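Local structure of homoserine dehydrogenase (Thermoplasma acidophilum, 3ING) at residues 16-21 with 304-309; 38-41 with 46-49; 59-62 with 66-69; 89-94 with 201-206. The protein probably catalyses the NADP-dependent interconversion of L-homoserine and L-aspartate semialdehyde on the route to threonine and methionine, and binds NADPH. One frame throughout, in Å; residues are numbered along the deposited sequence.

The four contacts surround or adjoin the NADPH site, and contacts 1, 3 and 4 each touch the cofactor itself. Contact 2, the hairpin of strands 34-41 and 46-48 at one margin of the six-stranded Rossmann-type sheet, is the first to close along the chain, followed by contact 3 at the end of helix 54-64; their centres lie about 12 Å apart. Contact 4 joins the loop after strand 85-88 to residues 201-206, and contact 1 ties helix 14-29 to helix 306-321, spanning all the others in sequence. Contacts 1 and 4, with centres about 16 Å apart, thus bring the nucleotide-binding and homoserine dehydrogenase family regions together on NADPH.

Contact 1 of 4, residues 16-21 with 304-309; sequences GLNVLR and DGPYET. With NDP (NADPH dihydro-nicotinamide-adenine-dinucleotide phosphate), chain C.
The first helix of the Rossmann-type nucleotide-binding region, 14-29, here meets the start of helix 306-321, which belongs to the homoserine dehydrogenase family region. N18 carries the meeting. Its amide stands at the edge of the Y307 ring, the two planes 88° apart, with N18 OD1 3.7 Å from Y307 CD1. The other branch reaches over the backbone at the helix start: N18 ND2 lies 3.6 Å from Y307 N without a hydrogen bond to it, and 4.0 Å from P306 CB. With CG beside its own backbone N (chi1 -82°), the amide of N18 stays close to its own helix, where ND2 makes a weak hydrogen bond to N14 O. R21 NH1 donates to N18 OD1 at 3.0 Å from above the carbonyl plane, and the arginine also forms a salt bridge with E62. An alanine here is likely to leave a gap beside the edge of Y307 and R21 NH1 without this acceptor.

Y307 has CG anti to the backbone N (chi1 178°), which carries the ring past N18; its OH hydrogen-bonds D292 O of the second subunit. On the cofactor side, T309 CG2 packs 3.6 Å from NDP C4N, and T309 OG1 lies 3.2 Å from NDP O7N of the carboxamide. G305 occupies the N-cap position, and P306 CB also approaches O7N. The interface between the helices is therefore held by van der Waals contact, while N18 and R21 find their polar partners on helix 14-29 and at E62, and Y307 finds its own on the second subunit.

Contact 2 of 4, residues 38-41 with 46-49; sequences VGVS and YASG
V40 and A47 form an antiparallel hydrogen-bonded pair, bonded in both directions: V40 N donates to A47 O at 2.9 Å, and A47 N donates to V40 O, also at 2.9 Å. A third bond, G49 N to V38 O at 3.1 Å, is straight at the hydrogen (162°). V38 O has a second donor in a water 2.8 Å away, and the same water hydrogen-bonds S48 OG. OG of S48 is anti to the backbone N (chi1 177°), which places the hydroxyl within reach of this bridge rather than directly on V38 O.

G39 and S48 form a non-hydrogen-bonded pair between these bonds, and S41 and Y46 form another beyond V40-A47, next to the turn. At such pairs the backbones approach closely enough for CA-H...O contacts, such as G39 CA to A47 O at 3.3 Å. Packing follows the two faces. V40 CG1 rests on A47 CB at 3.7 Å, while on the other face S41 CB faces Y46 CB at 4.1 Å. The Y46 ring leans along its own strand toward S48, whose CB lies at its edge, and packs on D77 and L78.

Strand 34-41 also bonds through its backbone to strand 4-10, and S41 O accepts from T12 OG1. The hairpin thus adds a short antiparallel strand to the parallel Rossmann-type sheet, next to the NADPH-binding residue T12.

Contact 3 of 4, residues 59-62 with 66-69; sequences SNKE and RISD. With NDP (NADPH dihydro-nicotinamide-adenine-dinucleotide phosphate), chain C.
K61 and R66 meet closely where the chain leaves helix 54-64 and folds back across it. The compact side is built on the lysine: K61 CA lies 3.3 Å from R66 O in a CA-H...O contact, and K61 CD lies 3.7 Å from R66 C and 4.2 Å from I67 CD1. CG is anti to the backbone N, and a bend at chi2 (54°) lays the aliphatic chain alongside the R66-I67 backbone; beyond it the chain runs extended to the cofactor. There K61 NZ donates to NDP O2X at 2.7 Å, an oxygen of the phosphate on the adenosine ribose. The same ammonium forms a salt bridge with D42 and donates to G65 O, so phosphate, carboxylate and carbonyl together fix its position. A methionine in its place would probably leave this phosphate oxygen and the D42 carboxylate without their cationic mate. I67 N also bonds D42, which therefore links the turning backbone to the lysine.

The other side is looser. N60 lies partly exposed along the carbonyls of R66 and I67, and the R66 guanidinium pairs with the exposed D69 within its own segment. R66 NH2 meets D69 OD1 on the syn side of the carboxylate, somewhat out of its plane, in a salt bridge of 2.9 Å, and this pair closes within the loop without gripping the helix. S68 OG turns instead to Y46 O of the neighbouring hairpin.

A lysine gripping the 2'-phosphate is in keeping with the NADP-binding form of the Rossmann fold.

Contact 4 of 4, residues 89-94 with 201-206; sequences CTPASR and AESNPQ. With NDP (NADPH dihydro-nicotinamide-adenine-dinucleotide phosphate), chain C.
The guanidinium of R94 has N204 ND2 over one face, 3.6 Å from R94 NH1, with the amide and guanidinium planes 29° apart. At its edge lies A92 O, which R94 NH2 meets at 3.3 Å in a nearly straight bond (167°) in the guanidinium plane, though NH2 stands above the plane of that carbonyl. Bends at chi2 and chi3 fold the arginine back there; it also forms a salt bridge with D207. N204 OD1 accepts from Q206 N, capping the turn into the following helix.

Deeper in, the P91 ring packs between S203 and the adenine of NADPH: P91 CB touches S203 OG at 3.5 Å, and P91 CD approaches NDP C8A at 3.4 Å. S203 OG donates to NDP O2A at 2.7 Å. The nicotinamide ribose is gripped from both segments, since NDP O2D donates to E202 OE2 at 2.7 Å and NDP O3D donates to T90 O. E202 probably also binds L-homoserine. A water that donates to E202 OE1 and accepts from A92 N bridges the segments.

No direct hydrogen bond joins the two loops; cofactor and water supply the polar links, consistent with NADPH helping to hold the two regions together.

Contact 1 of 4, residues 16-21 with 304-309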
# COMPACT_ATOMS: atom_id res chain seq x y z
N GLY A 16 15.16 4.56 -16.44
CA GLY A 16 16.38 3.85 -16.11
C GLY A 16 17.52 4.68 -15.54
O GLY A 16 18.20 4.24 -14.60
N LEU A 17 17.74 5.91 -16.03
CA LEU A 17 18.81 6.72 -15.42
C LEU A 17 18.42 7.07 -13.97
O LEU A 17 19.27 7.08 -13.10
CB LEU A 17 19.12 7.95 -16.25
CG LEU A 17 20.45 8.65 -16.00
CD1 LEU A 17 21.65 7.68 -16.11
CD2 LEU A 17 20.61 9.83 -16.99
N ASN A 18 17.13 7.32 -13.72
CA ASN A 18 16.66 7.58 -12.35
C ASN A 18 16.75 6.35 -11.47
O ASN A 18 16.89 6.44 -10.25
CB ASN A 18 15.22 8.13 -12.36
CG ASN A 18 15.16 9.62 -12.63
OD1 ASN A 18 15.95 10.36 -12.07
ND2 ASN A 18 14.25 10.05 -13.51
N VAL A 19 16.65 5.17 -12.08
CA VAL A 19 16.83 3.95 -11.32
C VAL A 19 18.28 3.88 -10.78
O VAL A 19 18.51 3.62 -9.58
CB VAL A 19 16.47 2.68 -12.15
CG1 VAL A 19 17.06 1.45 -11.50
CG2 VAL A 19 14.90 2.53 -12.30
N LEU A 20 19.24 4.23 -11.63
CA LEU A 20 20.62 4.30 -11.20
C LEU A 20 20.81 5.38 -10.13
O LEU A 20 21.50 5.18 -9.15
CB LEU A 20 21.53 4.62 -12.41
CG LEU A 20 21.73 3.53 -13.46
CD1 LEU A 20 22.74 3.96 -14.52
CD2 LEU A 20 22.16 2.22 -12.82
N ARG A 21 20.18 6.53 -10.30
CA ARG A 21 20.32 7.60 -9.31
C ARG A 21 19.83 7.14 -7.95
O ARG A 21 20.52 7.35 -6.94
CB ARG A 21 19.55 8.86 -9.73
CG ARG A 21 20.17 9.64 -10.90
CD ARG A 21 19.41 10.93 -11.24
NE ARG A 21 19.97 11.56 -12.44
CZ ARG A 21 19.38 11.62 -13.63
NH1 ARG A 21 18.17 11.14 -13.85
NH2 ARG A 21 20.01 12.24 -14.62
N ASP A 304 3.41 12.25 -10.58
CA ASP A 304 3.87 10.95 -11.05
C ASP A 304 4.76 11.15 -12.26
O ASP A 304 4.30 11.49 -13.35
CB ASP A 304 2.70 10.08 -11.40
CG ASP A 304 3.06 8.63 -11.44
OD1 ASP A 304 3.64 8.17 -12.45
OD2 ASP A 304 2.79 7.95 -10.44
N GLY A 305 6.05 11.00 -12.06
CA GLY A 305 7.03 11.21 -13.10
C GLY A 305 7.96 10.04 -13.18
O GLY A 305 7.78 9.07 -12.43
N PRO A 306 8.95 10.11 -14.08
CA PRO A 306 9.92 9.02 -14.23
C PRO A 306 10.77 8.78 -12.98
O PRO A 306 11.23 7.67 -12.77
CB PRO A 306 10.77 9.46 -15.42
CG PRO A 306 10.57 10.92 -15.50
CD PRO A 306 9.20 11.19 -15.03
N TYR A 307 10.96 9.79 -12.14
CA TYR A 307 11.71 9.58 -10.90
C TYR A 307 10.93 8.65 -9.93
O TYR A 307 11.48 7.77 -9.32
CB TYR A 307 12.04 10.91 -10.24
CG TYR A 307 12.77 10.75 -8.94
CD1 TYR A 307 14.12 10.44 -8.91
CD2 TYR A 307 12.10 10.91 -7.74
CE1 TYR A 307 14.78 10.27 -7.72
CE2 TYR A 307 12.76 10.77 -6.54
CZ TYR A 307 14.09 10.44 -6.54
OH TYR A 307 14.72 10.27 -5.34
N GLU A 308 9.64 8.94 -9.78
CA GLU A 308 8.73 8.15 -8.94
C GLU A 308 8.51 6.78 -9.49
O GLU A 308 8.44 5.80 -8.75
CB GLU A 308 7.40 8.89 -8.79
CG GLU A 308 7.55 10.22 -8.03
CD GLU A 308 8.07 11.40 -8.85
OE1 GLU A 308 8.05 11.39 -10.10
OE2 GLU A 308 8.41 12.41 -8.22
N THR A 309 8.46 6.66 -10.81
CA THR A 309 8.38 5.37 -11.45
C THR A 309 9.65 4.58 -11.13
O THR A 309 9.58 3.40 -10.80
CB THR A 309 8.24 5.56 -12.98
OG1 THR A 309 7.03 6.28 -13.28
CG2 THR A 309 8.25 4.22 -13.78
PA NDP C . 13.15 6.24 -22.81
O1A NDP C . 13.44 7.54 -22.18
O2A NDP C . 12.88 6.25 -24.27
O5B NDP C . 14.37 5.22 -22.56
C5B NDP C . 14.47 3.92 -23.12
C4B NDP C . 15.86 3.36 -22.87
O4B NDP C . 16.03 2.11 -23.50
C3B NDP C . 16.96 4.23 -23.49
O3B NDP C . 18.19 4.06 -22.79
C2B NDP C . 17.08 3.69 -24.87
O2B NDP C . 18.31 3.94 -25.49
C1B NDP C . 16.97 2.22 -24.57
N9A NDP C . 16.52 1.39 -25.68
C8A NDP C . 15.69 1.66 -26.72
N7A NDP C . 15.54 0.51 -27.45
C5A NDP C . 16.26 -0.45 -26.87
C6A NDP C . 16.46 -1.77 -27.23
N6A NDP C . 15.64 -2.35 -28.11
N1A NDP C . 17.25 -2.49 -26.41
C2A NDP C . 17.90 -1.97 -25.31
N3A NDP C . 17.71 -0.65 -24.93
C4A NDP C . 16.88 0.07 -25.74
O3 NDP C . 11.92 5.53 -22.06
PN NDP C . 11.44 5.81 -20.55
O1N NDP C . 10.62 7.06 -20.51
O2N NDP C . 12.65 5.69 -19.67
O5D NDP C . 10.42 4.58 -20.26
C5D NDP C . 11.05 3.30 -20.14
C4D NDP C . 9.97 2.24 -19.90
O4D NDP C . 9.31 2.57 -18.71
C3D NDP C . 8.91 2.20 -20.97
O3D NDP C . 8.57 0.86 -21.36
C2D NDP C . 7.73 2.93 -20.34
O2D NDP C . 6.50 2.51 -20.85
C1D NDP C . 7.90 2.57 -18.89
N1N NDP C . 7.24 3.49 -17.97
C2N NDP C . 7.55 4.82 -18.02
C3N NDP C . 6.83 5.77 -17.31
C7N NDP C . 7.32 7.17 -17.28
O7N NDP C . 7.13 7.86 -16.11
N7N NDP C . 8.01 7.70 -18.28
C4N NDP C . 5.89 5.36 -16.18
C5N NDP C . 5.65 3.87 -16.20
C6N NDP C . 6.33 3.02 -17.06
P2B NDP C . 18.94 5.41 -25.63
O1X NDP C . 20.10 5.10 -26.55
O2X NDP C . 19.25 6.07 -24.26
O3X NDP C . 17.87 6.19 -26.32

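Contact 2 of 4, residues 38-41 with 46-49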
# COMPACT_ATOMS: atom_id res chain seq x y z
N VAL A 38 25.83 -4.76 -12.13
CA VAL A 38 26.90 -5.48 -12.82
C VAL A 38 26.74 -5.50 -14.34
O VAL A 38 27.58 -6.04 -15.06
CB VAL A 38 27.00 -6.94 -12.29
CG1 VAL A 38 27.21 -6.93 -10.77
CG2 VAL A 38 25.80 -7.76 -12.70
N GLY A 39 25.68 -4.88 -14.85
CA GLY A 39 25.51 -4.73 -16.29
C GLY A 39 24.52 -3.61 -16.55
O GLY A 39 23.55 -3.47 -15.81
N VAL A 40 24.77 -2.81 -17.57
CA VAL A 40 23.87 -1.70 -17.88
C VAL A 40 23.93 -1.37 -19.35
O VAL A 40 25.02 -1.36 -19.92
CB VAL A 40 24.18 -0.42 -17.02
CG1 VAL A 40 25.60 0.04 -17.22
CG2 VAL A 40 23.20 0.69 -17.34
N SER A 41 22.77 -1.12 -19.96
CA SER A 41 22.70 -0.70 -21.38
C SER A 41 21.76 0.49 -21.74
O SER A 41 20.91 0.86 -21.00
CB SER A 41 22.26 -1.88 -22.25
OG SER A 41 20.98 -2.38 -21.82
N TYR A 46 27.01 -0.37 -23.79
CA TYR A 46 26.82 -1.04 -22.51
C TYR A 46 28.09 -1.03 -21.68
O TYR A 46 29.20 -0.73 -22.19
CB TYR A 46 26.33 -2.48 -22.70
CG TYR A 46 27.41 -3.45 -23.11
CD1 TYR A 46 27.82 -3.52 -24.44
CD2 TYR A 46 27.98 -4.33 -22.21
CE1 TYR A 46 28.79 -4.39 -24.84
CE2 TYR A 46 28.96 -5.24 -22.61
CZ TYR A 46 29.36 -5.24 -23.94
OH TYR A 46 30.30 -6.11 -24.41
N ALA A 47 27.91 -1.34 -20.40
CA ALA A 47 29.00 -1.55 -19.46
C ALA A 47 28.69 -2.84 -18.73
O ALA A 47 27.52 -3.13 -18.42
CB ALA A 47 29.09 -0.40 -18.46
N SER A 48 29.72 -3.59 -18.41
CA SER A 48 29.57 -4.88 -17.73
C SER A 48 30.79 -5.08 -16.88
O SER A 48 31.87 -4.69 -17.30
CB SER A 48 29.47 -6.01 -18.77
OG SER A 48 29.39 -7.29 -18.14
N GLY A 49 30.62 -5.64 -15.68
CA GLY A 49 31.76 -5.81 -14.78
C GLY A 49 31.33 -5.98 -13.35
O GLY A 49 30.19 -5.72 -13.03
O HOH W 1 26.93 -7.55 -17.34

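Contact 3 of 4, residues 59-62 with 66-69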
# COMPACT_ATOMS: atom_id res chain seq x y z
N SER A 59 27.02 10.16 -14.94
CA SER A 59 27.66 11.34 -15.45
C SER A 59 27.95 11.23 -16.95
O SER A 59 27.72 12.19 -17.70
CB SER A 59 28.91 11.64 -14.63
OG SER A 59 29.68 12.66 -15.24
N ASN A 60 28.46 10.08 -17.38
CA ASN A 60 28.78 9.85 -18.78
C ASN A 60 27.53 9.84 -19.67
O ASN A 60 27.55 10.37 -20.78
CB ASN A 60 29.53 8.53 -18.97
CG ASN A 60 30.14 8.42 -20.36
OD1 ASN A 60 29.74 7.57 -21.17
ND2 ASN A 60 31.06 9.31 -20.66
N LYS A 61 26.46 9.23 -19.21
CA LYS A 61 25.20 9.24 -19.94
C LYS A 61 24.60 10.66 -20.05
O LYS A 61 24.18 11.07 -21.13
CB LYS A 61 24.21 8.33 -19.23
CG LYS A 61 22.86 8.11 -19.92
CD LYS A 61 22.99 7.62 -21.38
CE LYS A 61 21.64 7.28 -21.95
NZ LYS A 61 21.72 6.82 -23.40
N GLU A 62 24.54 11.37 -18.94
CA GLU A 62 24.09 12.77 -18.93
C GLU A 62 24.86 13.67 -19.86
O GLU A 62 24.29 14.51 -20.59
CB GLU A 62 24.19 13.37 -17.54
CG GLU A 62 23.12 12.91 -16.55
CD GLU A 62 23.37 13.38 -15.11
OE1 GLU A 62 24.47 13.92 -14.83
OE2 GLU A 62 22.47 13.19 -14.24
N ARG A 66 25.48 8.67 -23.99
CA ARG A 66 25.78 7.24 -24.10
C ARG A 66 26.32 6.66 -22.80
O ARG A 66 26.97 7.34 -22.02
CB ARG A 66 26.80 6.97 -25.18
CG ARG A 66 26.28 7.14 -26.55
CD ARG A 66 27.37 6.85 -27.57
NE ARG A 66 28.69 7.37 -27.18
CZ ARG A 66 29.08 8.65 -27.26
NH1 ARG A 66 28.27 9.63 -27.68
NH2 ARG A 66 30.31 8.97 -26.88
N ILE A 67 26.04 5.38 -22.59
CA ILE A 67 26.50 4.69 -21.40
C ILE A 67 27.98 4.47 -21.45
O ILE A 67 28.67 4.59 -20.43
CB ILE A 67 25.81 3.31 -21.26
CG1 ILE A 67 24.36 3.55 -20.85
CG2 ILE A 67 26.58 2.40 -20.25
CD1 ILE A 67 24.24 4.09 -19.44
N SER A 68 28.45 4.13 -22.63
CA SER A 68 29.86 3.88 -22.82
C SER A 68 30.19 3.98 -24.28
O SER A 68 29.31 4.23 -25.11
CB SER A 68 30.21 2.47 -22.37
OG SER A 68 29.94 1.53 -23.39
N ASP A 69 31.45 3.72 -24.61
CA ASP A 69 31.88 3.75 -25.99
C ASP A 69 32.16 2.34 -26.44
O ASP A 69 33.07 2.10 -27.21
CB ASP A 69 33.10 4.67 -26.12
CG ASP A 69 32.76 6.14 -25.80
OD1 ASP A 69 32.33 6.85 -26.75
OD2 ASP A 69 32.93 6.56 -24.62
PA NDP C . 13.15 6.24 -22.81
O1A NDP C . 13.44 7.54 -22.18
O2A NDP C . 12.88 6.25 -24.27
O5B NDP C . 14.37 5.22 -22.56
C5B NDP C . 14.47 3.92 -23.12
C4B NDP C . 15.86 3.36 -22.87
O4B NDP C . 16.03 2.11 -23.50
C3B NDP C . 16.96 4.23 -23.49
O3B NDP C . 18.19 4.06 -22.79
C2B NDP C . 17.08 3.69 -24.87
O2B NDP C . 18.31 3.94 -25.49
C1B NDP C . 16.97 2.22 -24.57
N9A NDP C . 16.52 1.39 -25.68
C8A NDP C . 15.69 1.66 -26.72
N7A NDP C . 15.54 0.51 -27.45
C5A NDP C . 16.26 -0.45 -26.87
C6A NDP C . 16.46 -1.77 -27.23
N6A NDP C . 15.64 -2.35 -28.11
N1A NDP C . 17.25 -2.49 -26.41
C2A NDP C . 17.90 -1.97 -25.31
N3A NDP C . 17.71 -0.65 -24.93
C4A NDP C . 16.88 0.07 -25.74
O3 NDP C . 11.92 5.53 -22.06
PN NDP C . 11.44 5.81 -20.55
O1N NDP C . 10.62 7.06 -20.51
O2N NDP C . 12.65 5.69 -19.67
O5D NDP C . 10.42 4.58 -20.26
C5D NDP C . 11.05 3.30 -20.14
C4D NDP C . 9.97 2.24 -19.90
O4D NDP C . 9.31 2.57 -18.71
C3D NDP C . 8.91 2.20 -20.97
O3D NDP C . 8.57 0.86 -21.36
C2D NDP C . 7.73 2.93 -20.34
O2D NDP C . 6.50 2.51 -20.85
C1D NDP C . 7.90 2.57 -18.89
N1N NDP C . 7.24 3.49 -17.97
C2N NDP C . 7.55 4.82 -18.02
C3N NDP C . 6.83 5.77 -17.31
C7N NDP C . 7.32 7.17 -17.28
O7N NDP C . 7.13 7.86 -16.11
N7N NDP C . 8.01 7.70 -18.28
C4N NDP C . 5.89 5.36 -16.18
C5N NDP C . 5.65 3.87 -16.20
C6N NDP C . 6.33 3.02 -17.06
P2B NDP C . 18.94 5.41 -25.63
O1X NDP C . 20.10 5.10 -26.55
O2X NDP C . 19.25 6.07 -24.26
O3X NDP C . 17.87 6.19 -26.32

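Contact 4 of 4, residues 89-94 with 201-206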
# COMPACT_ATOMS: atom_id res chain seq x y z
N CYS A 89 13.89 -1.48 -18.36
CA CYS A 89 13.41 -0.14 -18.54
C CYS A 89 13.50 0.27 -20.03
O CYS A 89 13.75 1.45 -20.36
CB CYS A 89 14.22 0.82 -17.67
SG CYS A 89 13.89 0.60 -15.89
N THR A 90 13.34 -0.69 -20.91
CA THR A 90 13.38 -0.43 -22.36
C THR A 90 11.96 -0.04 -22.82
O THR A 90 11.01 -0.28 -22.12
CB THR A 90 13.81 -1.67 -23.16
OG1 THR A 90 12.82 -2.69 -23.00
CG2 THR A 90 15.18 -2.19 -22.69
N PRO A 91 11.83 0.62 -23.99
CA PRO A 91 10.52 1.00 -24.49
C PRO A 91 9.71 -0.19 -24.97
O PRO A 91 10.27 -1.25 -25.30
CB PRO A 91 10.86 1.91 -25.69
CG PRO A 91 12.31 2.16 -25.65
CD PRO A 91 12.90 1.04 -24.91
N ALA A 92 8.40 0.00 -25.04
CA ALA A 92 7.50 -1.00 -25.55
C ALA A 92 7.76 -1.35 -27.00
O ALA A 92 7.87 -0.49 -27.85
CB ALA A 92 6.04 -0.53 -25.40
N SER A 93 7.88 -2.65 -27.27
CA SER A 93 7.84 -3.17 -28.65
C SER A 93 6.38 -3.29 -29.08
O SER A 93 5.47 -3.26 -28.23
CB SER A 93 8.49 -4.53 -28.73
OG SER A 93 7.67 -5.49 -28.12
N ARG A 94 6.15 -3.51 -30.37
CA ARG A 94 4.77 -3.56 -30.87
C ARG A 94 4.01 -4.84 -30.45
O ARG A 94 2.80 -4.82 -30.32
CB ARG A 94 4.78 -3.50 -32.41
CG ARG A 94 5.47 -2.27 -33.02
CD ARG A 94 4.86 -0.96 -32.58
NE ARG A 94 5.33 -0.50 -31.26
CZ ARG A 94 4.72 0.41 -30.51
NH1 ARG A 94 3.60 0.98 -30.91
NH2 ARG A 94 5.23 0.72 -29.32
N ALA A 201 5.74 10.98 -21.40
CA ALA A 201 5.28 10.49 -22.71
C ALA A 201 6.02 9.22 -23.06
O ALA A 201 7.21 9.08 -22.75
CB ALA A 201 5.54 11.53 -23.77
N GLU A 202 5.34 8.31 -23.75
CA GLU A 202 5.94 7.09 -24.23
C GLU A 202 6.94 7.40 -25.32
O GLU A 202 6.81 8.39 -26.03
CB GLU A 202 4.85 6.19 -24.81
CG GLU A 202 4.00 5.53 -23.74
CD GLU A 202 4.72 4.37 -23.12
OE1 GLU A 202 4.67 3.25 -23.69
OE2 GLU A 202 5.35 4.59 -22.06
N SER A 203 7.93 6.51 -25.45
CA SER A 203 8.95 6.58 -26.47
C SER A 203 8.31 6.68 -27.86
O SER A 203 8.90 7.25 -28.79
CB SER A 203 9.88 5.36 -26.37
OG SER A 203 10.47 5.31 -25.08
N ASN A 204 7.14 6.06 -28.00
CA ASN A 204 6.29 6.25 -29.19
C ASN A 204 5.04 6.92 -28.65
O ASN A 204 4.10 6.25 -28.19
CB ASN A 204 5.93 4.98 -29.93
CG ASN A 204 4.99 5.25 -31.10
OD1 ASN A 204 4.44 6.35 -31.25
ND2 ASN A 204 4.80 4.23 -31.94
N PRO A 205 5.01 8.26 -28.71
CA PRO A 205 3.86 8.99 -28.11
C PRO A 205 2.48 8.66 -28.71
O PRO A 205 1.47 8.93 -28.07
CB PRO A 205 4.23 10.45 -28.34
CG PRO A 205 5.72 10.43 -28.53
CD PRO A 205 6.01 9.18 -29.25
N GLN A 206 2.45 8.10 -29.92
CA GLN A 206 1.16 7.65 -30.49
C GLN A 206 0.54 6.54 -29.63
O GLN A 206 -0.69 6.42 -29.55
CB GLN A 206 1.36 7.20 -31.92
CG GLN A 206 1.81 8.37 -32.82
CD GLN A 206 1.67 8.09 -34.31
OE1 GLN A 206 2.08 7.03 -34.79
NE2 GLN A 206 1.07 9.05 -35.06
PA NDP C . 13.15 6.24 -22.81
O1A NDP C . 13.44 7.54 -22.18
O2A NDP C . 12.88 6.25 -24.27
O5B NDP C . 14.37 5.22 -22.56
C5B NDP C . 14.47 3.92 -23.12
C4B NDP C . 15.86 3.36 -22.87
O4B NDP C . 16.03 2.11 -23.50
C3B NDP C . 16.96 4.23 -23.49
O3B NDP C . 18.19 4.06 -22.79
C2B NDP C . 17.08 3.69 -24.87
O2B NDP C . 18.31 3.94 -25.49
C1B NDP C . 16.97 2.22 -24.57
N9A NDP C . 16.52 1.39 -25.68
C8A NDP C . 15.69 1.66 -26.72
N7A NDP C . 15.54 0.51 -27.45
C5A NDP C . 16.26 -0.45 -26.87
C6A NDP C . 16.46 -1.77 -27.23
N6A NDP C . 15.64 -2.35 -28.11
N1A NDP C . 17.25 -2.49 -26.41
C2A NDP C . 17.90 -1.97 -25.31
N3A NDP C . 17.71 -0.65 -24.93
C4A NDP C . 16.88 0.07 -25.74
O3 NDP C . 11.92 5.53 -22.06
PN NDP C . 11.44 5.81 -20.55
O1N NDP C . 10.62 7.06 -20.51
O2N NDP C . 12.65 5.69 -19.67
O5D NDP C . 10.42 4.58 -20.26
C5D NDP C . 11.05 3.30 -20.14
C4D NDP C . 9.97 2.24 -19.90
O4D NDP C . 9.31 2.57 -18.71
C3D NDP C . 8.91 2.20 -20.97
O3D NDP C . 8.57 0.86 -21.36
C2D NDP C . 7.73 2.93 -20.34
O2D NDP C . 6.50 2.51 -20.85
C1D NDP C . 7.90 2.57 -18.89
N1N NDP C . 7.24 3.49 -17.97
C2N NDP C . 7.55 4.82 -18.02
C3N NDP C . 6.83 5.77 -17.31
C7N NDP C . 7.32 7.17 -17.28
O7N NDP C . 7.13 7.86 -16.11
N7N NDP C . 8.01 7.70 -18.28
C4N NDP C . 5.89 5.36 -16.18
C5N NDP C . 5.65 3.87 -16.20
C6N NDP C . 6.33 3.02 -17.06
P2B NDP C . 18.94 5.41 -25.63
O1X NDP C . 20.10 5.10 -26.55
O2X NDP C . 19.25 6.07 -24.26
O3X NDP C . 17.87 6.19 -26.32
O HOH W 2 7.16 2.56 -24.17